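Hpy188I (Helicobacter pylori, PDB 3OQG) cleaves double-stranded DNA at a specific recognition sequence as a GIY-YIG restriction endonuclease, probably with the help of a bound metal ion. Local coordinates at residues Y148-S151 and K156-E159. Residues are numbered along the deposited sequence; the frame is centred on the assembly and turned at random.
With NA (sodium ion), chain E; nucleotides of chain C.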
# COMPACT_ATOMS: atom_id res chain seq x y z
N TYR A 148 -6.70 10.57 -18.60
CA TYR A 148 -6.81 9.25 -18.00
C TYR A 148 -8.16 9.11 -17.32
O TYR A 148 -8.73 10.09 -16.86
CB TYR A 148 -5.70 9.04 -16.96
CG TYR A 148 -4.32 9.08 -17.56
CD1 TYR A 148 -3.69 7.91 -17.98
CD2 TYR A 148 -3.65 10.29 -17.73
CE1 TYR A 148 -2.43 7.94 -18.55
CE2 TYR A 148 -2.40 10.33 -18.30
CZ TYR A 148 -1.79 9.15 -18.71
OH TYR A 148 -0.55 9.19 -19.28
N GLN A 149 -8.67 7.89 -17.28
CA GLN A 149 -9.81 7.58 -16.44
C GLN A 149 -9.58 6.17 -15.95
O GLN A 149 -9.73 5.21 -16.70
CB GLN A 149 -11.13 7.68 -17.21
CG GLN A 149 -12.36 7.47 -16.33
CD GLN A 149 -13.64 7.50 -17.13
OE1 GLN A 149 -13.71 6.96 -18.24
NE2 GLN A 149 -14.67 8.15 -16.59
N ASP A 150 -9.16 6.05 -14.70
CA ASP A 150 -8.86 4.73 -14.16
C ASP A 150 -9.00 4.72 -12.65
O ASP A 150 -9.50 5.69 -12.06
CB ASP A 150 -7.46 4.28 -14.63
CG ASP A 150 -6.38 5.26 -14.24
OD1 ASP A 150 -6.52 5.92 -13.19
OD2 ASP A 150 -5.40 5.37 -14.99
N SER A 151 -8.53 3.64 -12.03
CA SER A 151 -8.70 3.42 -10.61
C SER A 151 -7.57 4.02 -9.79
O SER A 151 -7.65 4.02 -8.57
CB SER A 151 -8.74 1.93 -10.33
OG SER A 151 -7.56 1.32 -10.82
N LYS A 156 0.05 8.02 -8.19
CA LYS A 156 0.45 6.69 -8.68
C LYS A 156 0.51 6.62 -10.20
O LYS A 156 1.48 6.09 -10.75
CB LYS A 156 -0.42 5.56 -8.12
CG LYS A 156 0.16 4.15 -8.44
CD LYS A 156 -0.47 3.05 -7.62
CE LYS A 156 -0.23 1.68 -8.29
NZ LYS A 156 1.19 1.30 -8.37
N ARG A 157 -0.50 7.13 -10.88
CA ARG A 157 -0.46 7.13 -12.35
C ARG A 157 0.73 7.95 -12.85
O ARG A 157 1.44 7.50 -13.74
CB ARG A 157 -1.77 7.64 -12.95
CG ARG A 157 -1.77 7.75 -14.47
CD ARG A 157 -1.43 6.42 -15.16
NE ARG A 157 -2.44 5.39 -14.90
CZ ARG A 157 -2.23 4.07 -14.87
NH1 ARG A 157 -1.01 3.55 -15.07
NH2 ARG A 157 -3.23 3.24 -14.61
N ALA A 158 0.97 9.11 -12.24
CA ALA A 158 2.09 9.97 -12.63
C ALA A 158 3.42 9.24 -12.47
O ALA A 158 4.27 9.32 -13.35
CB ALA A 158 2.10 11.28 -11.81
N GLU A 159 3.57 8.52 -11.36
CA GLU A 159 4.78 7.74 -11.09
C GLU A 159 4.96 6.66 -12.16
O GLU A 159 6.07 6.41 -12.62
CB GLU A 159 4.67 7.07 -9.73
CG GLU A 159 5.78 6.08 -9.40
CD GLU A 159 5.35 5.12 -8.33
OE1 GLU A 159 4.52 4.23 -8.61
OE2 GLU A 159 5.80 5.25 -7.18
NA NA E . 6.32 3.39 -5.92
P DA C 8 -0.02 -2.21 -9.02
OP1 DA C 8 0.46 -1.03 -9.78
OP2 DA C 8 -1.31 -2.85 -9.40
O5' DA C 8 1.13 -3.30 -9.04
C5' DA C 8 2.41 -2.98 -8.53
C4' DA C 8 3.27 -4.21 -8.45
O4' DA C 8 2.66 -5.18 -7.59
C3' DA C 8 3.49 -4.92 -9.78
O3' DA C 8 4.81 -4.60 -10.25
C2' DA C 8 3.33 -6.40 -9.46
C1' DA C 8 3.20 -6.43 -7.94
N9 DA C 8 2.31 -7.47 -7.42
C8 DA C 8 0.93 -7.53 -7.47
N7 DA C 8 0.43 -8.60 -6.89
C5 DA C 8 1.55 -9.29 -6.43
C6 DA C 8 1.70 -10.50 -5.74
N6 DA C 8 0.67 -11.27 -5.36
N1 DA C 8 2.95 -10.90 -5.45
C2 DA C 8 3.99 -10.13 -5.83
N3 DA C 8 3.97 -8.97 -6.47
C4 DA C 8 2.71 -8.60 -6.75
O HOH W 1 4.18 2.48 -6.31
O HOH W 2 6.64 1.32 -7.43
O HOH W 3 8.70 3.27 -6.07
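Arg157 meets Asp150 side-on, and two of its nitrogens share one oxygen: Arg157 NE to Asp150 OD2 is 3.0 Å, Arg157 NH2 to Asp150 OD2 3.1 Å. Sharing one acceptor bends both bonds, the NH2 one to an N-H...O angle of 139°. OD2 lies near the guanidinium plane, but the carboxylate is turned 57° against that plane; NE comes in on the syn side, tilted out of the carboxylate plane, and NH2 from well above the same face. Asp150 OD1 accepts from Tyr141 OH and Phe152 N, which fixes the carboxylate's rotation.

The aliphatic part of Arg157 packs on Tyr148. Arg157 CG lies over one face of the Tyr148 ring in a CH-pi contact, 4.1 Å from its centroid, and Arg157 CD is 3.8 Å from Tyr148 CE1. Bends at chi2 and chi3 curl the chain, leaving the guanidinium and ring planes nearly parallel, though not stacked.

Tyr148 is on the second strand of the 140-143/146-149 hairpin, Arg157 near the start of the following helix, 154-170.

Glu159 OE2 binds sodium at 2.3 Å, alongside DNA phosphates. With His86 of the second subunit nearby, and both residues known calcium ligands, the sodium probably marks the nuclease metal site. Lys156 NZ reaches OP1 of DA8 of chain C, a DNA strand, at 2.8 Å.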